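Local structure of acetaldehyde dehydrogenase (Acetylating) (Geobacillus thermoglucosidasius, 5J78) at residues A[242-247]-A[393-398]; A[248-253]-A[282-287]; A[253-258]-A[290-295]; A[347-352]-A[370-375]; A[399-404]-A[419-424]. The protein probably catalyses the reversible, NAD-dependent conversion of acetaldehyde and coenzyme A into acetyl-CoA, as an acetylating member of the aldehyde dehydrogenase family. All coordinates share one frame; numbering follows the deposited sequence. Where two conformers were deposited one is given.

Contact 1. Residues A[242-247]-A[393-398]. With ACT (acetate ion), chain E.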
# COMPACT_ATOMS: atom_id res chain seq x y z
N GLY A 242 13.79 18.80 17.81
CA GLY A 242 14.85 19.74 18.14
C GLY A 242 16.15 19.04 18.47
O GLY A 242 16.18 17.86 18.81
N ASN A 243 17.25 19.76 18.33
CA ASN A 243 18.53 19.32 18.87
C ASN A 243 19.35 20.57 19.06
O ASN A 243 20.33 20.78 18.36
CB ASN A 243 19.24 18.34 17.95
CG ASN A 243 20.49 17.75 18.62
OD1 ASN A 243 20.55 17.67 19.83
ND2 ASN A 243 21.48 17.36 17.83
N VAL A 244 18.91 21.38 20.01
CA VAL A 244 19.26 22.80 20.05
C VAL A 244 20.68 23.08 20.53
O VAL A 244 21.02 22.78 21.68
CB VAL A 244 18.30 23.55 20.96
CG1 VAL A 244 18.69 25.03 21.06
CG2 VAL A 244 16.87 23.39 20.45
N PRO A 245 21.50 23.68 19.66
CA PRO A 245 22.84 24.12 20.06
C PRO A 245 22.80 25.55 20.57
O PRO A 245 22.07 26.36 19.99
CB PRO A 245 23.64 24.00 18.77
CG PRO A 245 22.63 24.36 17.70
CD PRO A 245 21.32 23.79 18.19
N VAL A 246 23.56 25.85 21.62
CA VAL A 246 23.59 27.19 22.17
C VAL A 246 25.04 27.66 22.29
O VAL A 246 25.89 26.98 22.89
CB VAL A 246 22.88 27.27 23.55
CG1 VAL A 246 22.94 28.70 24.11
CG2 VAL A 246 21.46 26.85 23.41
N TYR A 247 25.30 28.83 21.71
CA TYR A 247 26.64 29.44 21.67
C TYR A 247 26.79 30.44 22.81
O TYR A 247 25.98 31.37 22.92
CB TYR A 247 26.86 30.13 20.32
CG TYR A 247 28.17 30.86 20.12
CD1 TYR A 247 29.37 30.34 20.61
CD2 TYR A 247 28.22 32.05 19.39
CE1 TYR A 247 30.58 31.02 20.40
CE2 TYR A 247 29.42 32.72 19.18
CZ TYR A 247 30.59 32.20 19.69
OH TYR A 247 31.78 32.87 19.47
N GLY A 393 15.55 23.28 11.35
CA GLY A 393 14.36 24.11 11.29
C GLY A 393 13.79 24.45 12.65
O GLY A 393 12.87 25.24 12.72
N HIS A 394 14.33 23.88 13.73
CA HIS A 394 13.66 24.04 15.03
C HIS A 394 14.12 25.29 15.77
O HIS A 394 13.56 26.37 15.54
CB HIS A 394 13.84 22.78 15.87
CG HIS A 394 12.82 22.63 16.94
ND1 HIS A 394 12.71 23.52 17.98
CD2 HIS A 394 11.83 21.72 17.11
CE1 HIS A 394 11.72 23.14 18.78
NE2 HIS A 394 11.17 22.06 18.26
N THR A 395 15.14 25.16 16.62
CA THR A 395 15.58 26.26 17.48
C THR A 395 17.09 26.27 17.67
O THR A 395 17.71 25.22 17.72
CB THR A 395 14.91 26.17 18.85
OG1 THR A 395 13.50 26.07 18.68
CG2 THR A 395 15.20 27.39 19.71
N VAL A 396 17.66 27.47 17.71
CA VAL A 396 19.03 27.67 18.19
C VAL A 396 19.07 28.78 19.24
O VAL A 396 18.12 29.56 19.37
CB VAL A 396 20.02 28.05 17.05
CG1 VAL A 396 20.20 26.91 16.07
CG2 VAL A 396 19.56 29.29 16.33
N GLY A 397 20.18 28.84 19.97
CA GLY A 397 20.40 29.91 20.93
C GLY A 397 21.80 30.51 20.86
O GLY A 397 22.75 29.88 20.39
N ILE A 398 21.90 31.75 21.33
CA ILE A 398 23.20 32.39 21.53
C ILE A 398 23.14 33.33 22.73
O ILE A 398 22.14 34.03 22.91
CB ILE A 398 23.67 33.17 20.26
CG1 ILE A 398 24.92 33.99 20.57
CG2 ILE A 398 22.55 34.09 19.75
CD1 ILE A 398 25.59 34.61 19.34
C ACT E . 8.37 22.38 21.39
O ACT E . 8.49 21.96 20.23
OXT ACT E . 9.42 22.79 21.94
CH3 ACT E . 7.03 22.40 22.08
O HOH W 1 17.11 22.46 16.93
O HOH W 2 23.43 28.28 18.35
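Val246 and Tyr247 run beside Gly397 and Ile398 in adjacent parallel strands of the seven-stranded sheet of this aldehyde dehydrogenase fold, strand 244-248 between 276-282 and 395-399, the axes of the two short segments only 14° apart. The backbone ladder has two direct bonds: Gly397 N gives to Pro245 O at 3.1 Å, and Tyr247 N gives to Gly397 O at 3.1 Å. One water donates to both of those carbonyl oxygens. Nearer the strand starts a second water accepts from Asn243 N and donates to Thr395 O.

Val244 CG2 sits 3.8 Å from Thr395 CB. Pro245 CG meets Val396 CG1, and both residues, like Tyr247, touch helix 376-388. Tyr247 and Ile398 point the same way; with the isoleucine chain fully extended, its CD1 comes 3.7 Å from Tyr247 CD2. The tyrosine hydroxyl goes on to Asp282.

At the corner, Gly242 N bonds to OD1 of the oxidised Cys273 (3-sulfinoalanine), by family probably the catalytic cysteine. Gly242 CA lies over a face of the His394 ring, 4.0 Å from its centroid, a CH-pi contact. His394 ND1 shares a 2.8 Å hydrogen bond with Thr395 OG1, and NE2 donates weakly, at 3.3 Å, to O of an acetate probably from the crystallisation liquor.

Contact 2. Residues A[248-253]-A[282-287]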
# COMPACT_ATOMS: atom_id res chain seq x y z
N ILE A 248 27.80 30.25 23.66
CA ILE A 248 28.14 31.27 24.65
C ILE A 248 29.40 31.97 24.15
O ILE A 248 30.49 31.40 24.16
CB ILE A 248 28.37 30.71 26.08
CG1 ILE A 248 27.19 29.84 26.52
CG2 ILE A 248 28.55 31.88 27.08
CD1 ILE A 248 27.38 29.13 27.87
N HIS A 249 29.22 33.19 23.69
CA HIS A 249 30.31 34.01 23.15
C HIS A 249 31.05 34.69 24.31
O HIS A 249 30.46 34.95 25.36
CB HIS A 249 29.72 35.04 22.18
CG HIS A 249 30.71 36.04 21.68
ND1 HIS A 249 30.67 37.37 22.05
CD2 HIS A 249 31.73 35.92 20.80
CE1 HIS A 249 31.64 38.02 21.44
NE2 HIS A 249 32.29 37.17 20.67
N GLU A 250 32.34 34.99 24.11
CA GLU A 250 33.17 35.57 25.17
C GLU A 250 32.58 36.85 25.75
O GLU A 250 32.90 37.24 26.87
CB GLU A 250 34.58 35.84 24.63
CG GLU A 250 34.73 37.15 23.87
CD GLU A 250 36.05 37.24 23.10
OE1 GLU A 250 36.40 38.36 22.66
OE2 GLU A 250 36.74 36.21 22.94
N SER A 251 31.71 37.51 24.99
CA SER A 251 31.09 38.75 25.45
C SER A 251 29.93 38.54 26.42
O SER A 251 29.35 39.51 26.91
CB SER A 251 30.59 39.57 24.25
OG SER A 251 29.58 38.88 23.54
N ALA A 252 29.57 37.28 26.69
CA ALA A 252 28.39 36.99 27.52
C ALA A 252 28.55 37.33 28.99
O ALA A 252 29.61 37.10 29.58
CB ALA A 252 28.03 35.52 27.40
N ASN A 253 27.48 37.84 29.59
CA ASN A 253 27.29 37.79 31.05
C ASN A 253 27.18 36.31 31.50
O ASN A 253 26.10 35.72 31.42
CB ASN A 253 26.04 38.58 31.45
CG ASN A 253 25.83 38.66 32.97
OD1 ASN A 253 26.26 37.79 33.73
ND2 ASN A 253 25.13 39.72 33.40
N ASP A 282 33.27 29.63 23.89
CA ASP A 282 34.52 30.26 23.49
C ASP A 282 35.60 29.82 24.47
O ASP A 282 35.38 29.83 25.68
CB ASP A 282 34.39 31.80 23.47
CG ASP A 282 33.96 32.36 22.12
OD1 ASP A 282 33.96 31.62 21.11
OD2 ASP A 282 33.63 33.56 22.09
N GLU A 283 36.73 29.39 23.95
CA GLU A 283 37.81 28.87 24.76
C GLU A 283 38.20 29.90 25.80
O GLU A 283 38.42 29.57 26.96
CB GLU A 283 39.00 28.49 23.89
CG GLU A 283 39.92 27.48 24.55
CD GLU A 283 41.13 27.15 23.71
OE1 GLU A 283 41.53 28.01 22.89
OE2 GLU A 283 41.68 26.04 23.87
N SER A 284 38.22 31.16 25.39
CA SER A 284 38.66 32.23 26.25
C SER A 284 37.87 32.36 27.56
O SER A 284 38.36 32.99 28.49
CB SER A 284 38.59 33.55 25.49
OG SER A 284 37.28 33.81 25.03
N ILE A 285 36.67 31.78 27.63
CA ILE A 285 35.85 31.86 28.84
C ILE A 285 35.42 30.48 29.32
O ILE A 285 34.56 30.35 30.19
CB ILE A 285 34.59 32.73 28.64
CG1 ILE A 285 33.72 32.18 27.49
CG2 ILE A 285 34.99 34.19 28.39
CD1 ILE A 285 32.24 32.56 27.58
N LYS A 286 36.03 29.45 28.76
CA LYS A 286 35.72 28.07 29.12
C LYS A 286 35.77 27.84 30.64
O LYS A 286 34.76 27.47 31.26
CB LYS A 286 36.71 27.15 28.40
CG LYS A 286 36.60 25.68 28.77
CD LYS A 286 37.74 25.25 29.66
CE LYS A 286 38.00 23.74 29.58
NZ LYS A 286 37.00 22.94 30.35
N GLU A 287 36.92 28.11 31.25
CA GLU A 287 37.12 27.82 32.66
C GLU A 287 36.10 28.56 33.54
O GLU A 287 35.59 27.98 34.51
CB GLU A 287 38.55 28.16 33.09
CG GLU A 287 38.76 28.17 34.59
CD GLU A 287 40.24 28.26 35.00
OE1 GLU A 287 41.13 28.29 34.11
OE2 GLU A 287 40.50 28.31 36.22
O HOH W 3 35.09 34.83 20.27
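Glu250 and Asp282 meet where strands 244-248 and 276-282 end side by side, the first strand running into a type I beta turn from His249 to Ala252. Asp282 OD2 takes the Glu250 N-H at 2.8 Å on its anti side, somewhat out of the carboxylate plane. Its other oxygen, OD1, is held by the hydroxyl of Tyr247. A water donates to OD2 at 2.7 Å and, weakly, to Glu250 OE2. OD2 also lies 3.3 Å from His249 CD2.

Glu250 places CG between its backbone N and carbonyl carbon (chi1 83°), then extends; CG rests over one face of the His249 ring, and OE2 accepts from Ser284 OG at 3.2 Å. Ile285 uses a similar first torsion (chi1 58°) to bring CD1 to the start of the turn, 3.8 Å from Ile248 CG2 and 3.7 Å from His249 O. An alanine in place of Asp282 would probably leave both Glu250 N and the Tyr247 hydroxyl without their acceptor, and the turn freer to shift.

Glu250 OE2 and Asp282 OD2 come within 4.2 Å of each other, so the shared water and the donors Glu250 N and Ser284 OG probably offset a repulsion that could otherwise raise the pKa of one acid.

Contact 3. Residues A[253-258]-A[290-295]; sequences NIAKAV and VAELKQ
Ile254, which opens its helix, touches the partner helix through CG2, 4.0 Å from Glu292 CB. Just before it Asn253 is the N-cap: OD1 accepts from Lys256 N at 3.3 Å, the donor standing well above the plane of the amide carbonyl. Ala255 comes next and meets the same glutamate further out. Glu292 starts with CG anti to its own N (chi1 -169°) and bends at chi2 (66°), which lays the chain along the alanine: CG is 3.8 Å from Ala255 CA, and the carboxylate carbon CD is 3.9 Å from Ala255 CB. The polar end is occupied next door, where OE2 takes a hydrogen bond from Gln296 NE2, the group that also serves Ala255 O.

The two helices lie side by side on one face of the parallel sheet, each following its own strand in consecutive beta-alpha units. The axes of the two short segments pass 9.6 Å apart and cross at -51°, close enough for Ala255 to meet the middle of the Glu292 chain. An alanine at Glu292 is likely to open a gap beside Ala255 CA and Val258 CG2 and to cost Gln296 its carboxylate partner.

Lys256 points away from the helix pair and makes a salt bridge to Glu472 of a second subunit. One turn on from Ile254, Val258 faces the partner with both methyls: CG2 is 3.9 Å from Glu292 CG, and CG1 is 3.8 Å from Leu293 CD2, while the other methyl of that leucine, CD1, packs on Phe370.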
# COMPACT_ATOMS: atom_id res chain seq x y z
N ASN A 253 27.48 37.84 29.59
CA ASN A 253 27.29 37.79 31.05
C ASN A 253 27.18 36.31 31.50
O ASN A 253 26.10 35.72 31.42
CB ASN A 253 26.04 38.58 31.45
CG ASN A 253 25.83 38.66 32.97
OD1 ASN A 253 26.26 37.79 33.73
ND2 ASN A 253 25.13 39.72 33.40
N ILE A 254 28.29 35.72 31.95
CA ILE A 254 28.37 34.27 32.12
C ILE A 254 27.44 33.73 33.21
O ILE A 254 26.79 32.70 33.03
CB ILE A 254 29.82 33.84 32.42
CG1 ILE A 254 30.70 34.13 31.20
CG2 ILE A 254 29.90 32.34 32.80
CD1 ILE A 254 32.18 33.95 31.41
N ALA A 255 27.36 34.43 34.33
CA ALA A 255 26.49 33.99 35.41
C ALA A 255 25.02 33.97 34.99
O ALA A 255 24.27 33.03 35.29
CB ALA A 255 26.68 34.87 36.61
N LYS A 256 24.60 35.02 34.29
CA LYS A 256 23.21 35.15 33.86
C LYS A 256 22.89 34.11 32.75
O LYS A 256 21.79 33.53 32.71
CB LYS A 256 22.96 36.58 33.37
CG LYS A 256 21.57 36.87 32.87
CD LYS A 256 20.56 36.84 33.99
CE LYS A 256 19.14 37.05 33.48
NZ LYS A 256 18.20 36.07 34.09
N ALA A 257 23.86 33.89 31.88
CA ALA A 257 23.69 32.96 30.78
C ALA A 257 23.50 31.53 31.30
O ALA A 257 22.57 30.83 30.89
CB ALA A 257 24.89 33.02 29.86
N VAL A 258 24.37 31.13 32.22
CA VAL A 258 24.30 29.81 32.82
C VAL A 258 22.99 29.60 33.54
O VAL A 258 22.39 28.52 33.46
CB VAL A 258 25.47 29.56 33.82
CG1 VAL A 258 25.24 28.29 34.66
CG2 VAL A 258 26.75 29.46 33.07
N VAL A 290 32.60 26.69 32.97
CA VAL A 290 32.60 25.41 33.68
C VAL A 290 32.40 25.63 35.19
O VAL A 290 31.61 24.94 35.84
CB VAL A 290 33.92 24.65 33.43
CG1 VAL A 290 34.12 23.51 34.46
CG2 VAL A 290 33.96 24.09 32.03
N ALA A 291 33.11 26.60 35.74
CA ALA A 291 33.07 26.84 37.17
C ALA A 291 31.70 27.38 37.55
O ALA A 291 31.12 26.98 38.56
CB ALA A 291 34.19 27.81 37.58
N GLU A 292 31.16 28.27 36.72
CA GLU A 292 29.84 28.82 36.98
C GLU A 292 28.75 27.73 36.88
O GLU A 292 27.79 27.72 37.67
CB GLU A 292 29.55 29.97 36.02
CG GLU A 292 28.32 30.77 36.38
CD GLU A 292 28.49 31.53 37.69
OE1 GLU A 292 29.49 32.26 37.83
OE2 GLU A 292 27.62 31.39 38.58
N LEU A 293 28.90 26.81 35.93
CA LEU A 293 27.96 25.69 35.79
C LEU A 293 28.03 24.79 37.03
O LEU A 293 27.00 24.39 37.59
CB LEU A 293 28.26 24.87 34.53
CG LEU A 293 27.68 25.36 33.18
CD1 LEU A 293 28.48 24.77 32.00
CD2 LEU A 293 26.20 24.99 33.05
N LYS A 294 29.24 24.45 37.45
CA LYS A 294 29.41 23.66 38.67
C LYS A 294 28.76 24.36 39.85
O LYS A 294 28.04 23.73 40.63
CB LYS A 294 30.90 23.38 38.94
CG LYS A 294 31.48 22.26 38.07
CD LYS A 294 32.92 21.99 38.40
CE LYS A 294 33.45 20.79 37.69
NZ LYS A 294 34.93 20.68 37.87
N GLN A 295 28.99 25.67 39.97
CA GLN A 295 28.46 26.43 41.09
C GLN A 295 26.94 26.42 41.12
O GLN A 295 26.34 26.53 42.18
CB GLN A 295 28.96 27.88 41.04
CG GLN A 295 28.71 28.68 42.30
CD GLN A 295 29.61 28.26 43.47
OE1 GLN A 295 30.78 27.92 43.29
NE2 GLN A 295 29.05 28.28 44.68

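Contact 4. Residues A[347-352]-A[370-375]. Unlike the reference sequence in segment 370-375: Ile372 (reference Thr).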
# COMPACT_ATOMS: atom_id res chain seq x y z
N VAL A 347 26.70 17.16 32.69
CA VAL A 347 27.39 17.77 31.56
C VAL A 347 28.55 16.87 31.13
O VAL A 347 29.20 16.22 31.95
CB VAL A 347 27.93 19.16 31.90
CG1 VAL A 347 28.65 19.76 30.69
CG2 VAL A 347 26.81 20.06 32.39
N ALA A 348 28.80 16.83 29.82
CA ALA A 348 29.84 15.97 29.25
C ALA A 348 30.56 16.70 28.14
O ALA A 348 29.97 17.04 27.10
CB ALA A 348 29.24 14.68 28.71
N GLU A 349 31.86 16.91 28.36
CA GLU A 349 32.71 17.56 27.38
C GLU A 349 32.82 16.64 26.18
O GLU A 349 32.97 15.43 26.33
CB GLU A 349 34.07 17.88 27.98
CG GLU A 349 34.96 18.74 27.10
CD GLU A 349 36.13 19.33 27.87
OE1 GLU A 349 36.00 19.55 29.09
OE2 GLU A 349 37.18 19.57 27.24
N GLU A 350 32.69 17.21 24.98
CA GLU A 350 32.59 16.41 23.78
C GLU A 350 33.27 17.15 22.65
O GLU A 350 33.41 18.37 22.71
CB GLU A 350 31.12 16.11 23.46
CG GLU A 350 30.87 14.86 22.62
CD GLU A 350 31.15 13.56 23.37
OE1 GLU A 350 31.58 13.59 24.56
OE2 GLU A 350 30.92 12.48 22.77
N THR A 351 33.71 16.40 21.63
CA THR A 351 34.31 17.01 20.44
C THR A 351 33.65 16.53 19.14
O THR A 351 33.71 17.24 18.14
CB THR A 351 35.83 16.71 20.36
OG1 THR A 351 36.04 15.30 20.21
CG2 THR A 351 36.53 17.21 21.62
N GLU A 352 33.04 15.35 19.17
CA GLU A 352 32.42 14.76 17.98
C GLU A 352 30.88 14.93 17.90
O GLU A 352 30.20 15.06 18.92
CB GLU A 352 32.76 13.27 17.90
CG GLU A 352 34.24 12.97 17.67
CD GLU A 352 34.85 13.83 16.58
OE1 GLU A 352 34.44 13.69 15.40
OE2 GLU A 352 35.73 14.65 16.91
N PHE A 370 29.04 19.54 25.98
CA PHE A 370 29.84 20.75 26.16
C PHE A 370 30.98 20.81 25.16
O PHE A 370 31.92 20.02 25.24
CB PHE A 370 30.40 20.79 27.59
CG PHE A 370 31.03 22.10 27.98
CD1 PHE A 370 32.36 22.36 27.70
CD2 PHE A 370 30.30 23.06 28.64
CE1 PHE A 370 32.94 23.56 28.07
CE2 PHE A 370 30.87 24.27 29.00
CZ PHE A 370 32.19 24.51 28.72
N TYR A 371 30.90 21.74 24.21
CA TYR A 371 31.90 21.86 23.15
C TYR A 371 32.67 23.15 23.32
O TYR A 371 32.09 24.22 23.53
CB TYR A 371 31.26 21.84 21.75
CG TYR A 371 30.61 20.55 21.34
CD1 TYR A 371 29.30 20.26 21.70
CD2 TYR A 371 31.29 19.62 20.56
CE1 TYR A 371 28.68 19.08 21.31
CE2 TYR A 371 30.69 18.44 20.16
CZ TYR A 371 29.38 18.17 20.54
OH TYR A 371 28.78 16.99 20.15
N ILE A 372 33.99 23.03 23.19
CA ILE A 372 34.91 24.16 23.19
C ILE A 372 35.14 24.64 21.76
O ILE A 372 35.42 23.83 20.88
CB ILE A 372 36.30 23.81 23.79
CG1 ILE A 372 36.21 22.72 24.87
CG2 ILE A 372 36.99 25.07 24.32
CD1 ILE A 372 35.54 23.16 26.08
N VAL A 373 35.07 25.94 21.54
CA VAL A 373 35.29 26.48 20.20
C VAL A 373 36.19 27.68 20.30
O VAL A 373 36.25 28.32 21.35
CB VAL A 373 33.97 26.87 19.50
CG1 VAL A 373 33.01 25.69 19.50
CG2 VAL A 373 33.32 28.09 20.15
N LYS A 374 36.88 28.00 19.21
CA LYS A 374 37.84 29.11 19.22
C LYS A 374 37.12 30.44 19.04
O LYS A 374 37.47 31.44 19.69
CB LYS A 374 38.89 28.91 18.13
CG LYS A 374 40.10 28.07 18.56
CD LYS A 374 40.03 26.64 18.02
CE LYS A 374 40.06 26.59 16.49
NZ LYS A 374 40.56 25.28 15.96
N GLY A 375 36.12 30.46 18.16
CA GLY A 375 35.31 31.64 17.96
C GLY A 375 33.96 31.34 17.32
O GLY A 375 33.54 30.19 17.23
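Glu349 and Phe370 form a parallel bridge flanked by two backbone hydrogen bonds, Phe370 N to Ala348 O at 2.9 Å and Glu350 N to Phe370 O at 2.9 Å, and the axes of the short strand segments cross at -40°. On the Phe370 face, Val347 CG1 packs 3.7 Å from Phe370 CB. The phenyl ring itself leads away from strand 345-349, under Val289, Val290 and Leu293 of helix 286-295. Glu349 shares this face, nearer solvent. Its chain runs out extended, so that OE2 comes 4.1 Å from CG1 of Ile372, a position where the reference sequence has threonine; its OE1 makes a long, weak ion pair with Lys286.

These are neighbouring strands in the outer half of the seven-stranded parallel sheet, strand 367-373 standing between 345-349 and 276-282. The link from one to the other contains no helix, unlike a classical beta-alpha-beta crossover.

Tyr371 works on the opposite face. With CG anti to its carbonyl carbon (chi1 -66°), the ring runs alongside Glu350, whose CB lies over one ring face, 4.3 Å from the centroid, in a CH-pi contact. The Glu350 carboxylate stands almost perpendicular to the ring. Tyr371 CD2 is 3.3 Å from Glu350 O. Thr351 and Glu352 then pass along the ring's edge, and the hydroxyl Tyr371 OH donates to Glu352 O at 2.7 Å. It approaches from above the carbonyl plane, 39° out of it. That bond ties the chain leaving strand 345-349 to the tyrosine, while Leu382 and Leu386 of helix 376-388 also pack on Tyr371.

Contact 5. Residues A[399-404]-A[419-424]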
# COMPACT_ATOMS: atom_id res chain seq x y z
N HIS A 399 24.20 33.33 23.54
CA HIS A 399 24.36 34.30 24.63
C HIS A 399 25.53 35.23 24.34
O HIS A 399 26.67 34.77 24.18
CB HIS A 399 24.57 33.59 25.96
CG HIS A 399 23.36 32.84 26.41
ND1 HIS A 399 22.36 33.43 27.15
CD2 HIS A 399 22.96 31.57 26.18
CE1 HIS A 399 21.41 32.53 27.39
NE2 HIS A 399 21.75 31.40 26.80
N ALA A 400 25.26 36.53 24.32
CA ALA A 400 26.26 37.48 23.86
C ALA A 400 25.81 38.91 24.11
O ALA A 400 24.62 39.18 24.16
CB ALA A 400 26.54 37.26 22.37
N GLU A 401 26.76 39.83 24.30
CA GLU A 401 26.43 41.25 24.41
C GLU A 401 26.97 42.05 23.22
O GLU A 401 26.66 43.23 23.05
CB GLU A 401 26.97 41.81 25.73
CG GLU A 401 26.35 41.16 26.97
CD GLU A 401 24.83 41.32 27.04
OE1 GLU A 401 24.30 42.29 26.45
OE2 GLU A 401 24.17 40.48 27.68
N ASP A 402 27.75 41.38 22.39
CA ASP A 402 28.30 41.98 21.18
C ASP A 402 27.26 41.87 20.06
O ASP A 402 27.09 40.80 19.48
CB ASP A 402 29.61 41.27 20.80
CG ASP A 402 30.36 41.97 19.68
OD1 ASP A 402 29.72 42.60 18.82
OD2 ASP A 402 31.60 41.86 19.65
N GLU A 403 26.58 42.98 19.78
CA GLU A 403 25.51 43.04 18.78
C GLU A 403 25.93 42.59 17.38
O GLU A 403 25.14 41.99 16.65
CB GLU A 403 24.96 44.45 18.70
CG GLU A 403 23.93 44.69 17.57
CD GLU A 403 22.67 43.84 17.72
OE1 GLU A 403 22.36 43.42 18.85
OE2 GLU A 403 22.00 43.60 16.70
N LYS A 404 27.17 42.89 16.98
CA LYS A 404 27.61 42.57 15.63
C LYS A 404 27.86 41.09 15.50
O LYS A 404 27.61 40.50 14.45
CB LYS A 404 28.86 43.38 15.25
CG LYS A 404 28.60 44.89 15.07
CD LYS A 404 27.53 45.21 14.00
CE LYS A 404 27.08 46.67 14.03
NZ LYS A 404 25.59 46.79 14.09
N VAL A 419 16.99 32.19 19.28
CA VAL A 419 16.76 32.79 20.61
C VAL A 419 18.04 33.48 21.10
O VAL A 419 19.09 32.87 21.16
CB VAL A 419 16.31 31.71 21.64
CG1 VAL A 419 16.10 32.32 23.02
CG2 VAL A 419 15.01 31.05 21.19
N VAL A 420 17.93 34.76 21.45
CA VAL A 420 19.07 35.53 21.94
C VAL A 420 18.89 35.88 23.42
O VAL A 420 17.87 36.48 23.83
CB VAL A 420 19.27 36.85 21.13
CG1 VAL A 420 20.54 37.57 21.57
CG2 VAL A 420 19.34 36.53 19.64
N ASN A 421 19.88 35.50 24.21
CA ASN A 421 19.93 35.84 25.63
C ASN A 421 18.66 35.47 26.36
O ASN A 421 18.03 36.31 27.02
CB ASN A 421 20.22 37.34 25.80
CG ASN A 421 21.64 37.71 25.37
OD1 ASN A 421 22.54 36.87 25.35
ND2 ASN A 421 21.84 38.98 25.01
N ALA A 422 18.28 34.21 26.21
CA ALA A 422 17.16 33.63 26.94
C ALA A 422 17.32 32.12 26.94
O ALA A 422 18.13 31.56 26.19
CB ALA A 422 15.82 34.04 26.32
N GLY A 423 16.56 31.44 27.79
CA GLY A 423 16.58 30.00 27.78
C GLY A 423 15.83 29.56 26.54
O GLY A 423 14.81 30.16 26.18
N THR A 424 16.31 28.52 25.87
CA THR A 424 15.72 28.18 24.60
C THR A 424 14.38 27.47 24.78
O THR A 424 13.51 27.57 23.90
CB THR A 424 16.68 27.32 23.76
OG1 THR A 424 17.07 26.16 24.48
CG2 THR A 424 17.91 28.15 23.39
O HOH W 4 19.83 29.43 26.16
O HOH W 5 22.79 36.04 28.37
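Asn421 grips Ala400 with both ends of its amide, and this is the close part of the contact. Ala400 N donates to Asn421 OD1 at 2.9 Å, in the carbonyl plane and on a lone pair; Asn421 ND2 returns a bond of 2.9 Å to Ala400 O, which lies in the plane of the amide. The side chain thus pairs with one residue's N-H and C=O much as a neighbouring strand would. Both bonds are nearly straight, and together they fix which way round the amide sits. Asn421 itself has a left-handed backbone (phi 53°, psi 53°), where strand 415-420 gives out.

The arrangement joins the ends of strands 395-399 and 415-420, the two strands of a beta-alpha-beta unit with helix 403-410. The last strand does not end the sheet: Val419 and Val420 pair with a strand of a second subunit, which carries it across the interface.

The His399 ring, covered by helix 254-265, is joined to 421-422 mainly through water. Its plane is tilted 34° from the Asn421 amide, and CE1 lies 3.6 Å from Ala422 O. One water joins His399 NE2, at 2.8 Å, to Ala422 O; another lies at the ring edge, 2.9 Å from His399 ND1, and donates weakly to Asn421 OD1. The loose, solvent side belongs to Glu401, which bends back toward the amide, yet its OE2 stays 3.8 Å from Asn421 ND2.

Contacts 1, 4 and 5 all reach the one parallel sheet. Contact 1 lies between the other two across it: contact 4 is toward strand 298-300, about 15 Å away between centres, and contact 5 about 12 Å away at the end the second subunit extends. Contacts 2, 3 and 4 all fall between the segments of contact 1, those of 2 and 3 alternating; contact 5 comes after. Contacts 2 and 3, centres 10 Å apart, share Asn253 and helix 286-295. Direct touches join neighbours: Tyr247 to Asp282 (1 and 2), Tyr247 O to His399 N (1 and 5), Glu283 N to Val373 O (2 and 4), and Leu293 on Phe370 (3 and 4). Sheet, strand ends and covering helices thus form one continuous layered domain.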